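Side-chain contacts in endoglucanase (Humicola insolens, PDB 1DYS), which hydrolyses internal beta-1,4-glucosidic linkages in cellulose as a family 6 glycoside hydrolase, and so takes part in the recycling of plant biomass: residues N107-Y112 with Q160-Y165; D139-M144 with A201-K206. All blocks are in the same frame, centred on the assembly; numbering follows the deposited sequence.

Contact 1. Residues N107-Y112 with Q160-Y165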
ATOM      1  N   ASN A 107       2.914  -9.940 -16.146  1.00 17.89           N
ATOM      2  CA  ASN A 107       4.261 -10.459 -16.297  1.00 16.26           C
ATOM      3  C   ASN A 107       4.961 -10.559 -14.945  1.00 18.05           C
ATOM      4  O   ASN A 107       6.162 -10.396 -14.844  1.00 20.14           O
ATOM      5  CB  ASN A 107       5.067  -9.576 -17.262  1.00 19.79           C
ATOM      6  CG  ASN A 107       6.397 -10.126 -17.735  1.00 17.57           C
ATOM      7  OD1 ASN A 107       7.322  -9.320 -17.950  1.00 26.88           O
ATOM      8  ND2 ASN A 107       6.560 -11.424 -17.946  1.00 15.24           N
ATOM      9  N   GLY A 108       4.219 -10.858 -13.892  1.00 18.99           N
ATOM     10  CA  GLY A 108       4.771 -10.789 -12.532  1.00 13.67           C
ATOM     11  C   GLY A 108       5.874 -11.750 -12.210  1.00 16.60           C
ATOM     12  O   GLY A 108       6.800 -11.414 -11.442  1.00 16.83           O
ATOM     13  N   LEU A 109       5.815 -12.976 -12.729  1.00 15.55           N
ATOM     14  CA  LEU A 109       6.877 -13.920 -12.498  1.00 17.89           C
ATOM     15  C   LEU A 109       8.203 -13.431 -13.050  1.00 15.95           C
ATOM     16  O   LEU A 109       9.207 -13.405 -12.338  1.00 15.07           O
ATOM     17  CB  LEU A 109       6.486 -15.297 -13.086  1.00 21.55           C
ATOM     18  CG  LEU A 109       7.626 -16.293 -12.866  1.00 16.19           C
ATOM     19  CD1 LEU A 109       7.802 -16.526 -11.351  1.00 23.18           C
ATOM     20  CD2 LEU A 109       7.344 -17.624 -13.541  1.00 19.38           C
ATOM     21  N   ASN A 110       8.240 -12.926 -14.299  1.00 17.29           N
ATOM     22  CA  ASN A 110       9.491 -12.409 -14.825  1.00 20.46           C
ATOM     23  C   ASN A 110      10.007 -11.201 -14.046  1.00 18.61           C
ATOM     24  O   ASN A 110      11.211 -11.140 -13.790  1.00 19.34           O
ATOM     25  CB  ASN A 110       9.357 -12.020 -16.312  1.00 23.88           C
ATOM     26  CG  ASN A 110       9.399 -13.263 -17.180  1.00 27.93           C
ATOM     27  OD1 ASN A 110       8.678 -13.398 -18.185  1.00 30.25           O
ATOM     28  ND2 ASN A 110      10.257 -14.200 -16.794  1.00 32.83           N
ATOM     29  N   ARG A 111       9.145 -10.273 -13.656  1.00 20.77           N
ATOM     30  CA  ARG A 111       9.509  -9.059 -12.922  1.00 17.52           C
ATOM     31  C   ARG A 111      10.054  -9.429 -11.518  1.00 12.78           C
ATOM     32  O   ARG A 111      11.037  -8.850 -11.063  1.00 16.87           O
ATOM     33  CB  ARG A 111       8.350  -8.087 -12.812  1.00 19.76           C
ATOM     34  CG  ARG A 111       7.737  -7.590 -14.124  1.00 20.68           C
ATOM     35  CD  ARG A 111       6.504  -6.721 -13.864  1.00 19.60           C
ATOM     36  NE  ARG A 111       6.152  -6.028 -15.125  1.00 24.33           N
ATOM     37  CZ  ARG A 111       5.037  -5.297 -15.248  1.00 25.75           C
ATOM     38  NH1 ARG A 111       4.184  -5.109 -14.246  1.00 23.72           N
ATOM     39  NH2 ARG A 111       4.811  -4.724 -16.430  1.00 28.92           N
ATOM     40  N   TYR A 112       9.412 -10.427 -10.905  1.00 16.65           N
ATOM     41  CA  TYR A 112       9.909 -10.934  -9.621  1.00 17.96           C
ATOM     42  C   TYR A 112      11.321 -11.497  -9.761  1.00 15.90           C
ATOM     43  O   TYR A 112      12.193 -11.180  -8.946  1.00 16.47           O
ATOM     44  CB  TYR A 112       9.038 -12.048  -9.099  1.00 17.04           C
ATOM     45  CG  TYR A 112       9.335 -12.620  -7.736  1.00 13.37           C
ATOM     46  CD1 TYR A 112       9.024 -11.941  -6.570  1.00 16.21           C
ATOM     47  CD2 TYR A 112       9.890 -13.881  -7.646  1.00 15.93           C
ATOM     48  CE1 TYR A 112       9.285 -12.540  -5.334  1.00 15.95           C
ATOM     49  CE2 TYR A 112      10.135 -14.479  -6.412  1.00 18.62           C
ATOM     50  CZ  TYR A 112       9.814 -13.787  -5.256  1.00 17.89           C
ATOM     51  OH  TYR A 112      10.068 -14.399  -4.048  1.00 14.52           O
ATOM     52  N   GLN A 160       5.237 -21.392  -6.897  1.00 19.49           N
ATOM     53  CA  GLN A 160       6.241 -22.380  -6.494  1.00 20.57           C
ATOM     54  C   GLN A 160       7.532 -22.149  -7.253  1.00 18.11           C
ATOM     55  O   GLN A 160       8.641 -22.181  -6.715  1.00 17.46           O
ATOM     56  CB  GLN A 160       5.771 -23.812  -6.691  1.00 22.41           C
ATOM     57  CG  GLN A 160       4.597 -24.229  -5.802  1.00 27.14           C
ATOM     58  CD  GLN A 160       4.147 -25.640  -6.140  1.00 33.51           C
ATOM     59  OE1 GLN A 160       4.531 -26.195  -7.171  1.00 44.68           O
ATOM     60  NE2 GLN A 160       3.315 -26.268  -5.325  1.00 33.51           N
ATOM     61  N   GLU A 161       7.406 -21.851  -8.561  1.00 17.66           N
ATOM     62  CA  GLU A 161       8.565 -21.532  -9.374  1.00 18.15           C
ATOM     63  C   GLU A 161       9.243 -20.249  -8.884  1.00 20.38           C
ATOM     64  O   GLU A 161      10.472 -20.177  -8.832  1.00 20.25           O
ATOM     65  CB  GLU A 161       8.169 -21.377 -10.853  1.00 20.40           C
ATOM     66  CG  GLU A 161       9.344 -20.937 -11.718  1.00 26.49           C
ATOM     67  CD  GLU A 161       9.031 -20.936 -13.203  1.00 32.47           C
ATOM     68  OE1 GLU A 161       8.012 -21.546 -13.594  1.00 29.68           O
ATOM     69  OE2 GLU A 161       9.805 -20.345 -13.987  1.00 33.32           O
ATOM     70  N   ALA A 162       8.446 -19.247  -8.479  1.00 21.33           N
ATOM     71  CA  ALA A 162       9.036 -18.018  -7.967  1.00 18.84           C
ATOM     72  C   ALA A 162       9.870 -18.245  -6.706  1.00 16.13           C
ATOM     73  O   ALA A 162      10.977 -17.709  -6.588  1.00 16.11           O
ATOM     74  CB  ALA A 162       7.983 -16.966  -7.618  1.00 17.53           C
ATOM     75  N   ILE A 163       9.310 -19.000  -5.769  1.00 17.98           N
ATOM     76  CA  ILE A 163      10.027 -19.216  -4.499  1.00 14.97           C
ATOM     77  C   ILE A 163      11.277 -20.074  -4.723  1.00 18.57           C
ATOM     78  O   ILE A 163      12.396 -19.822  -4.231  1.00 16.69           O
ATOM     79  CB  ILE A 163       9.089 -19.831  -3.466  1.00 17.85           C
ATOM     80  CG1 ILE A 163       7.907 -18.907  -3.128  1.00 19.40           C
ATOM     81  CG2 ILE A 163       9.922 -20.084  -2.202  1.00 22.22           C
ATOM     82  CD1 ILE A 163       6.945 -19.474  -2.089  1.00 18.79           C
ATOM     83  N   GLY A 164      11.097 -21.105  -5.581  1.00 20.77           N
ATOM     84  CA  GLY A 164      12.266 -21.948  -5.904  1.00 17.85           C
ATOM     85  C   GLY A 164      13.359 -21.093  -6.522  1.00 15.29           C
ATOM     86  O   GLY A 164      14.542 -21.327  -6.293  1.00 20.23           O
ATOM     87  N   TYR A 165      12.955 -20.132  -7.376  1.00 17.68           N
ATOM     88  CA  TYR A 165      13.910 -19.251  -7.996  1.00 14.10           C
ATOM     89  C   TYR A 165      14.653 -18.390  -6.969  1.00 17.53           C
ATOM     90  O   TYR A 165      15.880 -18.263  -7.039  1.00 19.89           O
ATOM     91  CB  TYR A 165      13.259 -18.359  -9.074  1.00 12.38           C
ATOM     92  CG  TYR A 165      14.280 -17.462  -9.741  1.00 17.60           C
ATOM     93  CD1 TYR A 165      15.024 -17.991 -10.814  1.00 19.80           C
ATOM     94  CD2 TYR A 165      14.551 -16.161  -9.387  1.00 18.96           C
ATOM     95  CE1 TYR A 165      15.985 -17.226 -11.434  1.00 20.15           C
ATOM     96  CE2 TYR A 165      15.523 -15.400 -10.002  1.00 20.01           C
ATOM     97  CZ  TYR A 165      16.244 -15.933 -11.053  1.00 17.49           C
ATOM     98  OH  TYR A 165      17.201 -15.203 -11.705  1.00 21.23           O
TER

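Contact 2. Residues D139-M144 with A201-K206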
ATOM      1  N   ASP A 139       3.691 -16.224   4.678  1.00 13.22           N
ATOM      2  CA  ASP A 139       2.417 -16.837   4.432  1.00 14.09           C
ATOM      3  C   ASP A 139       2.273 -17.480   3.057  1.00 15.12           C
ATOM      4  O   ASP A 139       1.160 -17.900   2.773  1.00 15.93           O
ATOM      5  CB  ASP A 139       1.221 -15.883   4.676  1.00 13.10           C
ATOM      6  CG  ASP A 139       1.145 -15.531   6.145  1.00 15.49           C
ATOM      7  OD1 ASP A 139       1.610 -16.391   6.956  1.00 14.68           O
ATOM      8  OD2 ASP A 139       0.608 -14.462   6.516  1.00 18.06           O
ATOM      9  N   ALA A 140       3.294 -17.488   2.191  1.00 14.06           N
ATOM     10  CA  ALA A 140       3.078 -18.044   0.841  1.00 13.79           C
ATOM     11  C   ALA A 140       2.705 -19.523   0.959  1.00 15.47           C
ATOM     12  O   ALA A 140       1.776 -19.935   0.307  1.00 17.78           O
ATOM     13  CB  ALA A 140       4.312 -17.870  -0.039  1.00 12.43           C
ATOM     14  N   ILE A 141       3.491 -20.278   1.715  1.00 15.62           N
ATOM     15  CA  ILE A 141       3.131 -21.722   1.846  1.00 14.08           C
ATOM     16  C   ILE A 141       1.786 -21.949   2.463  1.00 19.31           C
ATOM     17  O   ILE A 141       1.022 -22.845   2.053  1.00 20.35           O
ATOM     18  CB  ILE A 141       4.284 -22.399   2.582  1.00 16.62           C
ATOM     19  CG1 ILE A 141       5.484 -22.430   1.627  1.00 22.60           C
ATOM     20  CG2 ILE A 141       3.928 -23.830   3.006  1.00 20.87           C
ATOM     21  CD1 ILE A 141       6.728 -22.965   2.296  1.00 22.62           C
ATOM     22  N   GLY A 142       1.359 -21.124   3.422  1.00 16.46           N
ATOM     23  CA  GLY A 142       0.020 -21.221   4.003  1.00 17.32           C
ATOM     24  C   GLY A 142      -1.023 -21.105   2.891  1.00 19.41           C
ATOM     25  O   GLY A 142      -1.921 -21.931   2.781  1.00 18.39           O
ATOM     26  N   ASN A 143      -0.905 -20.075   2.065  1.00 18.77           N
ATOM     27  CA  ASN A 143      -1.835 -19.832   0.962  1.00 18.65           C
ATOM     28  C   ASN A 143      -1.796 -20.970  -0.052  1.00 25.02           C
ATOM     29  O   ASN A 143      -2.836 -21.276  -0.662  1.00 24.01           O
ATOM     30  CB  ASN A 143      -1.482 -18.468   0.376  1.00 16.63           C
ATOM     31  CG  ASN A 143      -2.048 -17.264   1.094  1.00 15.12           C
ATOM     32  OD1 ASN A 143      -3.229 -16.987   0.925  1.00 25.88           O
ATOM     33  ND2 ASN A 143      -1.195 -16.584   1.848  1.00 17.49           N
ATOM     34  N   MET A 144      -0.651 -21.614  -0.248  1.00 18.94           N
ATOM     35  CA  MET A 144      -0.535 -22.752  -1.143  1.00 26.82           C
ATOM     36  C   MET A 144      -1.202 -24.015  -0.598  1.00 32.01           C
ATOM     37  O   MET A 144      -1.887 -24.695  -1.389  1.00 35.38           O
ATOM     38  CB  MET A 144       0.927 -23.099  -1.403  1.00 27.38           C
ATOM     39  CG  MET A 144       1.489 -22.700  -2.750  1.00 37.46           C
ATOM     40  SD  MET A 144       3.278 -22.592  -2.583  1.00 41.27           S
ATOM     41  CE  MET A 144       3.492 -20.830  -2.352  1.00 16.91           C
ATOM     42  N   ALA A 201       8.760 -29.733   0.244  1.00 22.75           N
ATOM     43  CA  ALA A 201       9.541 -30.647  -0.594  1.00 23.99           C
ATOM     44  C   ALA A 201       9.402 -30.250  -2.073  1.00 21.12           C
ATOM     45  O   ALA A 201      10.417 -30.261  -2.777  1.00 25.72           O
ATOM     46  CB  ALA A 201       9.208 -32.110  -0.386  1.00 31.11           C
ATOM     47  N   THR A 202       8.208 -29.972  -2.549  1.00 21.45           N
ATOM     48  CA  THR A 202       7.991 -29.581  -3.943  1.00 26.32           C
ATOM     49  C   THR A 202       8.757 -28.324  -4.300  1.00 26.11           C
ATOM     50  O   THR A 202       9.361 -28.269  -5.371  1.00 27.66           O
ATOM     51  CB  THR A 202       6.491 -29.385  -4.199  1.00 26.18           C
ATOM     52  OG1 THR A 202       5.838 -30.641  -3.991  1.00 30.40           O
ATOM     53  CG2 THR A 202       6.209 -28.858  -5.594  1.00 27.67           C
ATOM     54  N   ILE A 203       8.706 -27.290  -3.449  1.00 24.82           N
ATOM     55  CA  ILE A 203       9.454 -26.071  -3.692  1.00 21.56           C
ATOM     56  C   ILE A 203      10.954 -26.281  -3.740  1.00 24.19           C
ATOM     57  O   ILE A 203      11.635 -25.654  -4.565  1.00 25.72           O
ATOM     58  CB  ILE A 203       9.138 -24.993  -2.622  1.00 21.53           C
ATOM     59  CG1 ILE A 203       7.737 -24.471  -2.960  1.00 27.33           C
ATOM     60  CG2 ILE A 203      10.162 -23.880  -2.542  1.00 21.78           C
ATOM     61  CD1 ILE A 203       7.053 -23.795  -1.801  1.00 23.73           C
ATOM     62  N   LEU A 204      11.500 -27.103  -2.855  1.00 26.14           N
ATOM     63  CA  LEU A 204      12.938 -27.359  -2.845  1.00 24.06           C
ATOM     64  C   LEU A 204      13.377 -28.113  -4.097  1.00 24.89           C
ATOM     65  O   LEU A 204      14.450 -27.836  -4.662  1.00 28.09           O
ATOM     66  CB  LEU A 204      13.320 -28.124  -1.571  1.00 26.98           C
ATOM     67  CG  LEU A 204      13.335 -27.227  -0.316  1.00 24.81           C
ATOM     68  CD1 LEU A 204      13.649 -28.036   0.924  1.00 22.92           C
ATOM     69  CD2 LEU A 204      14.379 -26.136  -0.481  1.00 30.35           C
ATOM     70  N   GLN A 205      12.542 -29.043  -4.577  1.00 28.00           N
ATOM     71  CA  GLN A 205      12.887 -29.718  -5.837  1.00 29.64           C
ATOM     72  C   GLN A 205      13.048 -28.699  -6.964  1.00 33.03           C
ATOM     73  O   GLN A 205      14.008 -28.783  -7.730  1.00 33.55           O
ATOM     74  CB  GLN A 205      11.837 -30.729  -6.256  1.00 31.06           C
ATOM     75  CG  GLN A 205      11.591 -31.857  -5.270  1.00 40.96           C
ATOM     76  CD  GLN A 205      10.455 -32.746  -5.753  1.00 53.67           C
ATOM     77  OE1 GLN A 205       9.527 -33.088  -5.016  1.00 58.84           O
ATOM     78  NE2 GLN A 205      10.528 -33.122  -7.026  1.00 57.55           N
ATOM     79  N   LYS A 206      12.131 -27.737  -7.070  1.00 31.53           N
ATOM     80  CA  LYS A 206      12.187 -26.687  -8.072  1.00 30.90           C
ATOM     81  C   LYS A 206      13.366 -25.751  -7.918  1.00 28.64           C
ATOM     82  O   LYS A 206      13.922 -25.324  -8.950  1.00 35.87           O
ATOM     83  CB  LYS A 206      10.875 -25.879  -8.070  1.00 30.49           C
ATOM     84  CG  LYS A 206       9.688 -26.815  -8.156  1.00 32.33           C
ATOM     85  CD  LYS A 206       8.431 -26.137  -8.651  1.00 31.07           C
ATOM     86  CE  LYS A 206       7.223 -27.046  -8.453  1.00 41.01           C
ATOM     87  NZ  LYS A 206       7.396 -28.347  -9.171  1.00 49.48           N
TER

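Contact 1. Residues N107-Y112 with Q160-Y165
Two side chains of helix 108-126, L109 and Y112, one turn apart, converge on A162 of helix 150-169, whose small methyl group lets larger neighbours come close. The apolar part of the contact is divided between them. L109 brings CD1 to 3.8 Å from A162 CB, while Y112 lays the CD2-CE2 side of its ring against the same methyl, with CE2 at 3.5 Å from A162 CB. Both residues have CG anti to the backbone N (chi1 179° in L109, -175° in Y112), which carries leucine branch and ring across the gap between the helices.

Those helices are neighbours on the outside of the parallel barrel characteristic of family 6 glycoside hydrolases: helix 108-126 comes after strand 79-85, and helix 150-169 after strand 132-136 and the short helix 140-146. Their short segments run almost parallel, at 7°, with axes 10.3 Å apart, and L109 and A162 are level with each other.

Polar atoms enter in two ways. The carbonyl oxygen of A162 lies at the edge of the Y112 ring, in its plane, 3.3 Å from CE2, so the ring meets the backbone with an edge carbon and not a face. Its hydroxyl reaches beyond the contact to a hydrogen bond with E137 OE2, which fixes the far end of the ring. At the partly exposed border, E161 crosses L109 at about a right angle, and L109 CD2 packs against the carboxylate, 3.7 Å from E161 OE2. That oxygen also forms a salt bridge with K113 NZ, on the residue following Y112.

Contact 2. Residues D139-M144 with A201-K206
Between 139-144 and 201-206, I203 CD1 alone comes within about 4 Å of both I141 and M144, which lie one turn apart: CD1 is 4.0 Å from I141 CG1 and likewise 4.0 Å from M144 SD. The two isoleucines cross obliquely, each with CG1 anti to its carbonyl carbon. In M144 the bend at chi3 (-98°) turns CE away, leaving the sulfur as the nearer atom to I203 CD1. All three residues are buried, yet the I141 and I203 CA atoms stay 9.5 Å apart; within these segments the contact is made by side chains, not backbone.

Around these three residues, E199 and V200 of helix 190-207 also touch I141, and I163 of helix 150-169 packs on both A140 and I203. Helix 140-146 is the short helix that follows barrel strand 132-136, and it starts just after D139, an active-site residue assigned as proton donor.

Farther out, N143 holds the first turn to that residue. Its ND2 donates to D139 O at 2.9 Å from above the carbonyl plane, while N143 N reaches the same oxygen from the opposite face. The other end of this amide, OD1, is hydrogen-bonded to S94, and D139 N to D180 OD2.

How the contacts relate
From the N terminus the chain enters helix 108-126, passes through strand 132-136 into helix 140-146, and turns back in helix 150-169, where contact 1 closes its loop. Contact 2 is by then already open; it closes only after strand 175-180, on helix 190-207. The two loops therefore cross instead of nesting, and helix 150-169 comes to lie among the partners of both. Contact 1 ties it to helix 108-126, while its other flank joins contact 2: I163 CD1 packs against M144 CE, and Q160 touches T202 and K206. With centres about 13 Å apart, the contacts link helices 108-126, 140-146, 150-169 and 190-207.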